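Local atomic coordinates of carboxyvinyl-carboxyphosphonate phosphorylmutase (PDB entry 4IQD), a protein that belongs to the phosphoenolpyruvate phosphomutase family of TIM-barrel proteins and holds pyruvic acid in the model in a pocket at the C-terminal ends of the barrel strands. Residues Y54-A59 / I241-T245; E200-R204 / N234-Q238. All blocks are in the same frame, centred on the assembly; numbering follows the deposited sequence.

Contact 1. Residues Y54-A59 / I241-T245; sequences YLSGAA and IYPVT. With PYR (pyruvic acid), chain C.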
ATOM      1  N   TYR A  54       0.037   0.736  14.342  1.00 19.52           N
ATOM      2  CA  TYR A  54       1.260   1.515  14.265  1.00 16.97           C
ATOM      3  C   TYR A  54       1.598   1.847  12.822  1.00 17.53           C
ATOM      4  O   TYR A  54       1.543   0.989  11.946  1.00 18.96           O
ATOM      5  CB  TYR A  54       2.410   0.733  14.905  1.00 19.01           C
ATOM      6  CG  TYR A  54       3.714   1.490  15.023  1.00 19.30           C
ATOM      7  CD1 TYR A  54       3.856   2.537  15.925  1.00 22.65           C
ATOM      8  CD2 TYR A  54       4.816   1.138  14.254  1.00 20.60           C
ATOM      9  CE1 TYR A  54       5.053   3.223  16.047  1.00 20.00           C
ATOM     10  CE2 TYR A  54       6.016   1.817  14.373  1.00 22.29           C
ATOM     11  CZ  TYR A  54       6.130   2.860  15.266  1.00 21.73           C
ATOM     12  OH  TYR A  54       7.324   3.539  15.385  1.00 23.18           O
ATOM     13  N   LEU A  55       1.937   3.104  12.576  1.00 17.28           N
ATOM     14  CA  LEU A  55       2.438   3.500  11.274  1.00 16.93           C
ATOM     15  C   LEU A  55       3.913   3.853  11.387  1.00 20.31           C
ATOM     16  O   LEU A  55       4.269   4.890  11.943  1.00 24.98           O
ATOM     17  CB  LEU A  55       1.651   4.686  10.729  1.00 18.75           C
ATOM     18  CG  LEU A  55       2.021   5.107   9.309  1.00 19.77           C
ATOM     19  CD1 LEU A  55       1.779   3.964   8.335  1.00 19.17           C
ATOM     20  CD2 LEU A  55       1.243   6.345   8.898  1.00 21.59           C
ATOM     21  N   SER A  56       4.770   2.977  10.876  1.00 21.90           N
ATOM     22  CA  SER A  56       6.212   3.182  10.956  1.00 22.21           C
ATOM     23  C   SER A  56       6.742   3.856   9.701  1.00 23.37           C
ATOM     24  O   SER A  56       6.297   3.557   8.596  1.00 24.81           O
ATOM     25  CB  SER A  56       6.930   1.851  11.161  1.00 25.85           C
ATOM     26  OG  SER A  56       7.710   1.511  10.029  1.00 28.07           O
ATOM     27  N   GLY A  57       7.697   4.761   9.877  1.00 24.20           N
ATOM     28  CA  GLY A  57       8.306   5.441   8.749  1.00 25.54           C
ATOM     29  C   GLY A  57       8.966   4.434   7.834  1.00 26.26           C
ATOM     30  O   GLY A  57       8.916   4.556   6.610  1.00 25.36           O
ATOM     31  N   ALA A  58       9.572   3.423   8.445  1.00 25.67           N
ATOM     32  CA  ALA A  58      10.264   2.373   7.714  1.00 25.36           C
ATOM     33  C   ALA A  58       9.330   1.679   6.734  1.00 29.34           C
ATOM     34  O   ALA A  58       9.596   1.640   5.533  1.00 32.12           O
ATOM     35  CB  ALA A  58      10.856   1.364   8.681  1.00 26.77           C
ATOM     36  N   ALA A  59       8.234   1.142   7.255  1.00 26.65           N
ATOM     37  CA  ALA A  59       7.279   0.414   6.430  1.00 25.62           C
ATOM     38  C   ALA A  59       6.609   1.324   5.412  1.00 23.90           C
ATOM     39  O   ALA A  59       6.385   0.930   4.266  1.00 21.26           O
ATOM     40  CB  ALA A  59       6.239  -0.262   7.299  1.00 27.11           C
ATOM     41  N   ILE A 241       5.347  -2.844  19.928  1.00 29.50           N
ATOM     42  CA  ILE A 241       5.077  -2.651  18.512  1.00 19.04           C
ATOM     43  C   ILE A 241       5.744  -3.708  17.633  1.00 18.95           C
ATOM     44  O   ILE A 241       6.822  -4.212  17.945  1.00 19.08           O
ATOM     45  CB  ILE A 241       5.521  -1.254  18.040  1.00 18.99           C
ATOM     46  CG1 ILE A 241       7.015  -1.064  18.281  1.00 19.11           C
ATOM     47  CG2 ILE A 241       4.731  -0.171  18.758  1.00 27.96           C
ATOM     48  CD1 ILE A 241       7.540   0.261  17.795  1.00 19.10           C
ATOM     49  N   TYR A 242       5.072  -4.035  16.534  1.00 18.78           N
ATOM     50  CA  TYR A 242       5.604  -4.922  15.509  1.00 23.11           C
ATOM     51  C   TYR A 242       5.542  -4.136  14.202  1.00 20.60           C
ATOM     52  O   TYR A 242       4.661  -4.359  13.374  1.00 19.19           O
ATOM     53  CB  TYR A 242       4.772  -6.208  15.434  1.00 21.28           C
ATOM     54  CG  TYR A 242       4.602  -6.899  16.775  1.00 21.56           C
ATOM     55  CD1 TYR A 242       5.452  -7.925  17.165  1.00 25.87           C
ATOM     56  CD2 TYR A 242       3.594  -6.517  17.653  1.00 25.72           C
ATOM     57  CE1 TYR A 242       5.305  -8.552  18.390  1.00 25.09           C
ATOM     58  CE2 TYR A 242       3.441  -7.138  18.881  1.00 27.14           C
ATOM     59  CZ  TYR A 242       4.299  -8.154  19.243  1.00 25.40           C
ATOM     60  OH  TYR A 242       4.148  -8.773  20.461  1.00 23.51           O
ATOM     61  N   PRO A 243       6.489  -3.200  14.027  1.00 23.17           N
ATOM     62  CA  PRO A 243       6.408  -2.068  13.096  1.00 18.42           C
ATOM     63  C   PRO A 243       6.407  -2.417  11.617  1.00 18.48           C
ATOM     64  O   PRO A 243       5.644  -1.822  10.856  1.00 20.26           O
ATOM     65  CB  PRO A 243       7.678  -1.263  13.413  1.00 24.01           C
ATOM     66  CG  PRO A 243       8.147  -1.757  14.727  1.00 25.04           C
ATOM     67  CD  PRO A 243       7.755  -3.189  14.777  1.00 25.64           C
ATOM     68  N   VAL A 244       7.262  -3.343  11.206  1.00 18.31           N
ATOM     69  CA  VAL A 244       7.529  -3.523   9.785  1.00 18.22           C
ATOM     70  C   VAL A 244       7.090  -4.898   9.283  1.00 21.06           C
ATOM     71  O   VAL A 244       7.170  -5.199   8.092  1.00 23.43           O
ATOM     72  CB  VAL A 244       9.024  -3.305   9.501  1.00 20.38           C
ATOM     73  CG1 VAL A 244       9.274  -3.088   8.021  1.00 25.91           C
ATOM     74  CG2 VAL A 244       9.525  -2.107  10.283  1.00 20.32           C
ATOM     75  N   THR A 245       6.602  -5.715  10.208  1.00 18.24           N
ATOM     76  CA  THR A 245       6.240  -7.093   9.924  1.00 18.27           C
ATOM     77  C   THR A 245       5.285  -7.222   8.739  1.00 18.15           C
ATOM     78  O   THR A 245       5.464  -8.088   7.889  1.00 18.16           O
ATOM     79  CB  THR A 245       5.585  -7.742  11.150  1.00 20.81           C
ATOM     80  OG1 THR A 245       6.294  -7.355  12.333  1.00 23.15           O
ATOM     81  CG2 THR A 245       5.598  -9.247  11.022  1.00 19.77           C
TER
HETATM   82  C   PYR C 401      10.569   1.636  12.823  1.00 55.51           C
HETATM   83  O   PYR C 401       9.845   0.996  11.942  1.00 54.18           O
HETATM   84  OXT PYR C 401      10.115   2.754  13.338  1.00 55.48           O
HETATM   85  CA  PYR C 401      11.815   1.125  13.191  1.00 53.46           C
HETATM   86  O3  PYR C 401      12.603   1.794  13.994  1.00 52.00           O
HETATM   87  CB  PYR C 401      12.259  -0.211  12.670  1.00 52.82           C
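Y54 packs its ring against I241 and P243. Its ring carbon CG stands anti to the backbone N (chi1 -174°), which carries the ring toward residues 241-245. CD1 of I241 lies over one face of this ring, displaced toward the rim. I241 CD1 is 4.2 Å from the centroid of the Y54 ring and makes a CH-pi contact. The CG2 branch of I241 comes near the other end of the ring, at CD1 of Y54. The P243 ring meets Y54 obliquely, with Y54 CE2 and P243 CB 3.6 Å apart. At the far end of the ring, the Y54 hydroxyl is hydrogen-bonded to Q122. S56 follows the strand 53-55 and is the N-cap of helix 57-63. OG of S56 accepts from A59 N at 2.8 Å in a nearly straight bond (177°). The same OG donates to pyruvic acid, with S56 OG and O of pyruvic acid 2.9 Å apart. One hydroxyl therefore both caps the helix and holds the ligand. This is the TIM-barrel pattern, in which the C-terminal ends of parallel strands and the loops after them form the pocket. Strand 53-55 and strand 239-242 each supply such an end here, and D95, R165 and T219 complete the pocket. On the first turn of the helix, CB of A58 sits 4.0 Å from CG2 of V244. Both of these methyl carbons also approach the ligand O, as does CB of P243, so apolar carbon borders the oxygen that S56 binds. CB of A59 faces the other branch of V244, CG1, at 4.2 Å, and also lies 3.9 Å from the P243 carbonyl O.

Contact 2. Residues E200-R204 / N234-Q238; sequences EEEFR and NMGFQ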
ATOM      1  N   GLU A 200      17.609  -7.918  30.280  1.00 28.01           N
ATOM      2  CA  GLU A 200      16.519  -7.988  31.236  1.00 28.35           C
ATOM      3  C   GLU A 200      16.675  -6.981  32.372  1.00 28.15           C
ATOM      4  O   GLU A 200      15.725  -6.283  32.728  1.00 26.40           O
ATOM      5  CB  GLU A 200      16.347  -9.422  31.774  1.00 31.99           C
ATOM      6  CG  GLU A 200      15.365  -9.556  32.947  1.00 33.47           C
ATOM      7  CD  GLU A 200      14.509 -10.819  32.880  1.00 34.31           C
ATOM      8  OE1 GLU A 200      13.782 -11.100  33.857  1.00 36.85           O
ATOM      9  OE2 GLU A 200      14.555 -11.527  31.851  1.00 35.28           O
ATOM     10  N   GLU A 201      17.882  -6.892  32.922  1.00 24.57           N
ATOM     11  CA  GLU A 201      18.136  -5.990  34.039  1.00 26.96           C
ATOM     12  C   GLU A 201      18.049  -4.526  33.621  1.00 23.96           C
ATOM     13  O   GLU A 201      17.663  -3.680  34.418  1.00 24.94           O
ATOM     14  CB  GLU A 201      19.494  -6.274  34.695  1.00 34.23           C
ATOM     15  CG  GLU A 201      20.700  -5.733  33.941  1.00 41.39           C
ATOM     16  CD  GLU A 201      21.751  -5.137  34.865  1.00 47.28           C
ATOM     17  OE1 GLU A 201      21.648  -5.329  36.096  1.00 49.22           O
ATOM     18  OE2 GLU A 201      22.678  -4.468  34.360  1.00 47.84           O
ATOM     19  N   GLU A 202      18.401  -4.227  32.375  1.00 23.43           N
ATOM     20  CA  GLU A 202      18.322  -2.853  31.896  1.00 22.29           C
ATOM     21  C   GLU A 202      16.876  -2.436  31.695  1.00 20.39           C
ATOM     22  O   GLU A 202      16.508  -1.295  31.958  1.00 22.70           O
ATOM     23  CB  GLU A 202      19.131  -2.663  30.612  1.00 21.16           C
ATOM     24  CG  GLU A 202      20.635  -2.709  30.841  1.00 24.68           C
ATOM     25  CD  GLU A 202      21.437  -2.116  29.697  1.00 24.81           C
ATOM     26  OE1 GLU A 202      20.827  -1.589  28.745  1.00 22.79           O
ATOM     27  OE2 GLU A 202      22.684  -2.175  29.754  1.00 23.46           O
ATOM     28  N   PHE A 203      16.055  -3.376  31.238  1.00 19.28           N
ATOM     29  CA  PHE A 203      14.634  -3.112  31.042  1.00 18.94           C
ATOM     30  C   PHE A 203      14.010  -2.765  32.388  1.00 19.22           C
ATOM     31  O   PHE A 203      13.428  -1.691  32.557  1.00 23.23           O
ATOM     32  CB  PHE A 203      13.915  -4.322  30.432  1.00 21.64           C
ATOM     33  CG  PHE A 203      14.409  -4.710  29.057  1.00 25.86           C
ATOM     34  CD1 PHE A 203      15.238  -3.883  28.332  1.00 28.83           C
ATOM     35  CD2 PHE A 203      14.018  -5.901  28.482  1.00 28.75           C
ATOM     36  CE1 PHE A 203      15.673  -4.261  27.078  1.00 28.15           C
ATOM     37  CE2 PHE A 203      14.452  -6.279  27.240  1.00 29.05           C
ATOM     38  CZ  PHE A 203      15.281  -5.454  26.534  1.00 26.06           C
ATOM     39  N   ARG A 204      14.142  -3.679  33.346  1.00 18.92           N
ATOM     40  CA  ARG A 204      13.582  -3.497  34.683  1.00 19.57           C
ATOM     41  C   ARG A 204      14.131  -2.252  35.383  1.00 24.18           C
ATOM     42  O   ARG A 204      13.395  -1.547  36.072  1.00 26.10           O
ATOM     43  CB  ARG A 204      13.845  -4.740  35.537  1.00 20.67           C
ATOM     44  CG  ARG A 204      13.333  -6.046  34.937  1.00 20.90           C
ATOM     45  CD  ARG A 204      13.525  -7.206  35.911  1.00 24.10           C
ATOM     46  NE  ARG A 204      12.945  -8.462  35.438  1.00 20.09           N
ATOM     47  CZ  ARG A 204      11.688  -8.842  35.659  1.00 25.27           C
ATOM     48  NH1 ARG A 204      10.864  -8.058  36.339  1.00 29.27           N
ATOM     49  NH2 ARG A 204      11.249 -10.002  35.192  1.00 25.88           N
ATOM     50  N   ASN A 234       5.991  -8.581  32.067  1.00 30.27           N
ATOM     51  CA  ASN A 234       6.512  -8.726  33.421  1.00 34.86           C
ATOM     52  C   ASN A 234       7.906  -8.137  33.548  1.00 30.72           C
ATOM     53  O   ASN A 234       8.456  -8.026  34.643  1.00 31.65           O
ATOM     54  CB  ASN A 234       6.473 -10.184  33.889  1.00 40.67           C
ATOM     55  CG  ASN A 234       7.198 -11.123  32.951  1.00 42.39           C
ATOM     56  OD1 ASN A 234       8.349 -10.894  32.585  1.00 43.16           O
ATOM     57  ND2 ASN A 234       6.520 -12.193  32.553  1.00 45.17           N
HETATM   58  N   MSE A 235       8.468  -7.746  32.413  1.00 26.08           N
HETATM   59  CA  MSE A 235       9.799  -7.173  32.388  1.00 22.76           C
HETATM   60  C   MSE A 235       9.745  -5.651  32.438  1.00 26.14           C
HETATM   61  O   MSE A 235      10.777  -4.983  32.446  1.00 24.77           O
HETATM   62  CB  MSE A 235      10.555  -7.656  31.156  1.00 22.54           C
HETATM   63  CG  MSE A 235      10.816  -9.157  31.139  1.00 24.91           C
HETATM   64 SE   MSE A 235      12.319  -9.498  29.975  0.75 30.70          SE
HETATM   65  CE  MSE A 235      13.264  -8.006  30.708  1.00 67.33           C
ATOM     66  N   GLY A 236       8.532  -5.109  32.463  1.00 29.63           N
ATOM     67  CA  GLY A 236       8.339  -3.690  32.706  1.00 32.66           C
ATOM     68  C   GLY A 236       7.801  -2.878  31.543  1.00 28.86           C
ATOM     69  O   GLY A 236       7.947  -1.656  31.523  1.00 31.27           O
ATOM     70  N   PHE A 237       7.180  -3.547  30.578  1.00 24.93           N
ATOM     71  CA  PHE A 237       6.614  -2.860  29.420  1.00 21.65           C
ATOM     72  C   PHE A 237       5.097  -2.938  29.399  1.00 21.37           C
ATOM     73  O   PHE A 237       4.510  -3.909  29.863  1.00 24.81           O
ATOM     74  CB  PHE A 237       7.195  -3.412  28.118  1.00 21.11           C
ATOM     75  CG  PHE A 237       8.616  -3.002  27.878  1.00 22.11           C
ATOM     76  CD1 PHE A 237       8.905  -1.771  27.319  1.00 22.34           C
ATOM     77  CD2 PHE A 237       9.660  -3.840  28.222  1.00 21.40           C
ATOM     78  CE1 PHE A 237      10.209  -1.384  27.105  1.00 23.69           C
ATOM     79  CE2 PHE A 237      10.966  -3.459  28.009  1.00 24.88           C
ATOM     80  CZ  PHE A 237      11.241  -2.228  27.449  1.00 24.56           C
ATOM     81  N   GLN A 238       4.465  -1.903  28.859  1.00 23.18           N
ATOM     82  CA  GLN A 238       3.010  -1.829  28.849  1.00 21.78           C
ATOM     83  C   GLN A 238       2.443  -1.754  27.435  1.00 22.53           C
ATOM     84  O   GLN A 238       1.230  -1.706  27.243  1.00 22.72           O
ATOM     85  CB  GLN A 238       2.545  -0.647  29.696  1.00 23.04           C
ATOM     86  CG  GLN A 238       3.130  -0.678  31.094  1.00 28.76           C
ATOM     87  CD  GLN A 238       2.770   0.533  31.917  1.00 33.60           C
ATOM     88  OE1 GLN A 238       1.625   0.982  31.912  1.00 37.66           O
ATOM     89  NE2 GLN A 238       3.749   1.071  32.632  1.00 36.65           N
TER
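M235, modelled as selenomethionine, reaches from the loop 234-238 to helix 200-209 and runs between E200, F203 and R204. From CB the chain leaves with CG beside the backbone N. CG of M235 comes 4.2 Å from NH2 of R204. SE of M235 is next and lies 3.6 Å from OE2 of E200. A bend at chi3 (43°) then turns CE in among E200 and the F203 ring. CE comes near the ring edge of F203, though its modelled position there is too close to be trusted in detail. The backbone of M235 takes part as well, since its CA lies over the centre of one face of the R204 guanidinium. The carbonyl O of M235 is buried here with no partner in the model. That guanidinium is held by a salt bridge within the helix: NE and NH2 of R204 both donate to OE1 of E200, with the NH2 to OE1 distance 3.1 Å. NH1 of R204 also comes 2.9 Å from the carbonyl O of N234. The loop itself ends helix 229-234 in a Schellman motif, where G236 takes positive phi (113°) and the chain turns toward strand 239-242. Beyond it F237 points its ring edge at the face of F203. The two rings make a T-shaped pair with centroids 5.5 Å apart and planes at 78°. L197 also touches F203, and L214 touches F237.

Contact 1 is buried near the centre of the chain, while the centre of contact 2 lies about 21 Å from the chain centre and the contact is only partly buried. Their centres are 22 Å apart. Strand 239-242 ties them together: contact 2 uses the loop that leads into it, and contact 1 uses its last residues and the loop after it. Both segments of contact 2 lie, in sequence, inside the chain loop that contact 1 closes. Contact 1 joins two strand ends round a ligand, with an aromatic ring, apolar side chains and one serine hydroxyl that serves both a helix cap and the ligand. Contact 2 joins a peripheral helix to a loop, with an aromatic pair on its inner side and charged groups at its exposed edge.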